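Local coordinates for protein lactaldehyde dehydrogenase (Escherichia coli, PDB 2IMP) that oxidises L-lactaldehyde irreversibly to L-lactate with NAD(+), and also acts on glycolaldehyde, in the breakdown of L-fucose and L-rhamnose, at residues 396-404 with 422-432. Residues are numbered along the deposited sequence; the frame is centred on the assembly and turned at random.
Sequences TLEDAISMA and VAMKAIKGLKF
I401 reaches from helix 397-404 onto the backbone of helix 422-429, where the two helices run side by side at 26° with their axes 10.3 Å apart. Strand 409-416 lies between them in the chain and L397, A426 and L430 all pack on it, giving the alternating helix-strand-helix pattern of an alpha/beta domain of the aldehyde dehydrogenase fold. The two branches of I401 divide the second helix between them. CG1 is anti to the carbonyl carbon (chi1 -67°) and the chain runs on extended, which carries CD1 to CA of A426, 3.8 Å away, and beside the carbonyl oxygen of K425. CG2 turns toward the helix end and rests 3.6 Å from the carbonyl oxygen of G429; a CB on that glycine would crowd this methyl. Cutting I401 back to an alanine would take away both CG2 and CD1 and would probably leave a gap over the A426-G429 backbone, costing the two helices their central apolar contact.

One turn earlier, L397 sets CD2 against the aliphatic stem of K425, 3.7 Å from its CB, and both of its methyls face CG1 of V422. The extended chain of K425 runs past L397 to the solvent-exposed side of the contact. There E398, bent at chi2 (70°), brings its carboxylate across, and NZ of K425 donates to OE1 of E398 at 2.9 Å in a salt bridge, nearly in line with the C-O bond. At the other end, A404 presses CB on CD2 of L430 at 3.9 Å. Beyond it the F432 ring, which also makes a cation-pi contact with R453, presents its edge to the A404 carbonyl: the A404 oxygen accepts a hydrogen bond from NH2 of R290, and CZ of F432 lies 3.2 Å from it.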
loop_
_atom_site.group_PDB
_atom_site.type_symbol
_atom_site.label_atom_id
_atom_site.label_comp_id
_atom_site.label_asym_id
_atom_site.label_seq_id
_atom_site.Cartn_x
_atom_site.Cartn_y
_atom_site.Cartn_z
ATOM N N THR A 396 -19.305 -35.251 0.058
ATOM C CA THR A 396 -17.992 -34.686 0.330
ATOM C C THR A 396 -17.864 -33.155 0.135
ATOM O O THR A 396 -18.656 -32.533 -0.576
ATOM C CB THR A 396 -16.909 -35.367 -0.528
ATOM O OG1 THR A 396 -17.144 -35.078 -1.911
ATOM C CG2 THR A 396 -16.938 -36.873 -0.319
ATOM N N LEU A 397 -16.864 -32.575 0.791
ATOM C CA LEU A 397 -16.617 -31.148 0.681
ATOM C C LEU A 397 -16.545 -30.693 -0.784
ATOM O O LEU A 397 -17.095 -29.656 -1.155
ATOM C CB LEU A 397 -15.309 -30.784 1.386
ATOM C CG LEU A 397 -14.898 -29.310 1.324
ATOM C CD1 LEU A 397 -15.922 -28.467 2.064
ATOM C CD2 LEU A 397 -13.517 -29.131 1.937
ATOM N N GLU A 398 -15.865 -31.496 -1.598
ATOM C CA GLU A 398 -15.725 -31.197 -3.011
ATOM C C GLU A 398 -17.075 -31.075 -3.732
ATOM O O GLU A 398 -17.228 -30.246 -4.627
ATOM C CB GLU A 398 -14.853 -32.257 -3.691
ATOM C CG GLU A 398 -13.370 -32.175 -3.317
ATOM C CD GLU A 398 -13.079 -32.594 -1.882
ATOM O OE1 GLU A 398 -11.946 -32.340 -1.411
ATOM O OE2 GLU A 398 -13.969 -33.182 -1.224
ATOM N N ASP A 399 -18.038 -31.902 -3.329
ATOM C CA ASP A 399 -19.379 -31.855 -3.906
ATOM C C ASP A 399 -20.069 -30.516 -3.577
ATOM O O ASP A 399 -20.645 -29.855 -4.444
ATOM C CB ASP A 399 -20.253 -32.991 -3.348
ATOM C CG ASP A 399 -19.763 -34.372 -3.748
ATOM O OD1 ASP A 399 -18.534 -34.582 -3.770
ATOM O OD2 ASP A 399 -20.610 -35.257 -4.019
ATOM N N ALA A 400 -19.996 -30.150 -2.301
ATOM C CA ALA A 400 -20.578 -28.907 -1.822
ATOM C C ALA A 400 -19.939 -27.665 -2.477
ATOM O O ALA A 400 -20.638 -26.773 -2.955
ATOM C CB ALA A 400 -20.445 -28.829 -0.310
ATOM N N ILE A 401 -18.610 -27.628 -2.490
ATOM C CA ILE A 401 -17.898 -26.517 -3.105
ATOM C C ILE A 401 -18.235 -26.398 -4.599
ATOM O O ILE A 401 -18.467 -25.305 -5.116
ATOM C CB ILE A 401 -16.369 -26.684 -2.956
ATOM C CG1 ILE A 401 -15.975 -26.563 -1.484
ATOM C CG2 ILE A 401 -15.640 -25.635 -3.786
ATOM C CD1 ILE A 401 -14.494 -26.717 -1.239
ATOM N N SER A 402 -18.267 -27.547 -5.264
ATOM C CA SER A 402 -18.584 -27.613 -6.678
ATOM C C SER A 402 -20.010 -27.129 -6.997
ATOM O O SER A 402 -20.224 -26.430 -7.987
ATOM C CB SER A 402 -18.404 -29.043 -7.182
ATOM O OG SER A 402 -18.752 -29.132 -8.548
ATOM N N MET A 403 -20.970 -27.505 -6.153
ATOM C CA MET A 403 -22.351 -27.076 -6.346
ATOM C C MET A 403 -22.559 -25.586 -6.014
ATOM O O MET A 403 -23.330 -24.891 -6.677
ATOM C CB MET A 403 -23.304 -27.938 -5.510
ATOM C CG MET A 403 -23.407 -29.378 -6.001
ATOM S SD MET A 403 -24.687 -30.345 -5.171
ATOM C CE MET A 403 -23.767 -30.976 -3.795
ATOM N N ALA A 404 -21.868 -25.113 -4.982
ATOM C CA ALA A 404 -21.952 -23.707 -4.619
ATOM C C ALA A 404 -21.416 -22.824 -5.770
ATOM O O ALA A 404 -22.021 -21.814 -6.131
ATOM C CB ALA A 404 -21.157 -23.444 -3.339
ATOM N N VAL A 422 -10.410 -28.283 6.287
ATOM C CA VAL A 422 -11.681 -28.037 5.618
ATOM C C VAL A 422 -11.895 -26.536 5.334
ATOM O O VAL A 422 -12.277 -26.144 4.228
ATOM C CB VAL A 422 -12.873 -28.566 6.466
ATOM C CG1 VAL A 422 -14.193 -28.187 5.812
ATOM C CG2 VAL A 422 -12.786 -30.085 6.601
ATOM N N ALA A 423 -11.629 -25.721 6.353
ATOM C CA ALA A 423 -11.756 -24.279 6.234
ATOM C C ALA A 423 -10.851 -23.702 5.129
ATOM O O ALA A 423 -11.315 -22.988 4.244
ATOM C CB ALA A 423 -11.429 -23.621 7.570
ATOM N N MET A 424 -9.562 -24.026 5.194
ATOM C CA MET A 424 -8.632 -23.544 4.185
ATOM C C MET A 424 -8.987 -24.051 2.770
ATOM O O MET A 424 -8.754 -23.364 1.775
ATOM C CB MET A 424 -7.196 -23.955 4.536
ATOM C CG MET A 424 -6.712 -23.441 5.888
ATOM S SD MET A 424 -7.177 -21.714 6.203
ATOM C CE MET A 424 -6.135 -20.850 5.008
ATOM N N LYS A 425 -9.557 -25.252 2.712
ATOM C CA LYS A 425 -9.959 -25.846 1.447
ATOM C C LYS A 425 -11.189 -25.135 0.847
ATOM O O LYS A 425 -11.241 -24.872 -0.353
ATOM C CB LYS A 425 -10.245 -27.337 1.640
ATOM C CG LYS A 425 -10.022 -28.170 0.386
ATOM C CD LYS A 425 -9.956 -29.655 0.719
ATOM C CE LYS A 425 -9.579 -30.485 -0.504
ATOM N NZ LYS A 425 -9.414 -31.929 -0.161
ATOM N N ALA A 426 -12.157 -24.831 1.708
ATOM C CA ALA A 426 -13.356 -24.113 1.299
ATOM C C ALA A 426 -13.014 -22.686 0.804
ATOM O O ALA A 426 -13.507 -22.232 -0.230
ATOM C CB ALA A 426 -14.330 -24.039 2.459
ATOM N N ILE A 427 -12.163 -22.004 1.560
ATOM C CA ILE A 427 -11.724 -20.670 1.186
ATOM C C ILE A 427 -11.064 -20.668 -0.203
ATOM O O ILE A 427 -11.382 -19.847 -1.064
ATOM C CB ILE A 427 -10.708 -20.115 2.212
ATOM C CG1 ILE A 427 -11.416 -19.838 3.541
ATOM C CG2 ILE A 427 -10.042 -18.856 1.668
ATOM C CD1 ILE A 427 -10.476 -19.454 4.663
ATOM N N LYS A 428 -10.150 -21.609 -0.401
ATOM C CA LYS A 428 -9.456 -21.732 -1.671
ATOM C C LYS A 428 -10.372 -22.186 -2.837
ATOM O O LYS A 428 -10.218 -21.730 -3.961
ATOM C CB LYS A 428 -8.280 -22.709 -1.528
ATOM C CG LYS A 428 -7.377 -22.772 -2.756
ATOM C CD LYS A 428 -6.131 -23.619 -2.507
ATOM C CE LYS A 428 -5.157 -23.532 -3.683
ATOM N NZ LYS A 428 -3.875 -24.271 -3.436
ATOM N N GLY A 429 -11.332 -23.057 -2.538
ATOM C CA GLY A 429 -12.222 -23.562 -3.572
ATOM C C GLY A 429 -13.436 -22.719 -3.928
ATOM O O GLY A 429 -13.889 -22.741 -5.073
ATOM N N LEU A 430 -13.973 -21.985 -2.960
ATOM C CA LEU A 430 -15.145 -21.145 -3.202
ATOM C C LEU A 430 -14.869 -19.888 -4.072
ATOM O O LEU A 430 -14.043 -19.043 -3.723
ATOM C CB LEU A 430 -15.770 -20.731 -1.860
ATOM C CG LEU A 430 -16.509 -21.869 -1.142
ATOM C CD1 LEU A 430 -16.912 -21.466 0.263
ATOM C CD2 LEU A 430 -17.736 -22.243 -1.952
ATOM N N LYS A 431 -15.568 -19.781 -5.194
ATOM C CA LYS A 431 -15.390 -18.647 -6.092
ATOM C C LYS A 431 -16.411 -17.500 -5.858
ATOM O O LYS A 431 -17.311 -17.270 -6.663
ATOM C CB LYS A 431 -15.445 -19.143 -7.539
ATOM C CG LYS A 431 -14.354 -20.162 -7.845
ATOM C CD LYS A 431 -14.537 -20.828 -9.200
ATOM C CE LYS A 431 -13.501 -21.933 -9.398
ATOM N NZ LYS A 431 -13.687 -22.716 -10.652
ATOM N N PHE A 432 -16.238 -16.806 -4.738
ATOM C CA PHE A 432 -17.108 -15.707 -4.344
ATOM C C PHE A 432 -16.352 -14.475 -3.804
ATOM O O PHE A 432 -15.231 -14.593 -3.314
ATOM C CB PHE A 432 -18.108 -16.192 -3.282
ATOM C CG PHE A 432 -19.081 -17.224 -3.784
ATOM C CD1 PHE A 432 -18.663 -18.524 -4.060
ATOM C CD2 PHE A 432 -20.404 -16.879 -4.045
ATOM C CE1 PHE A 432 -19.550 -19.461 -4.574
ATOM C CE2 PHE A 432 -21.299 -17.815 -4.561
ATOM C CZ PHE A 432 -20.869 -19.101 -4.834
#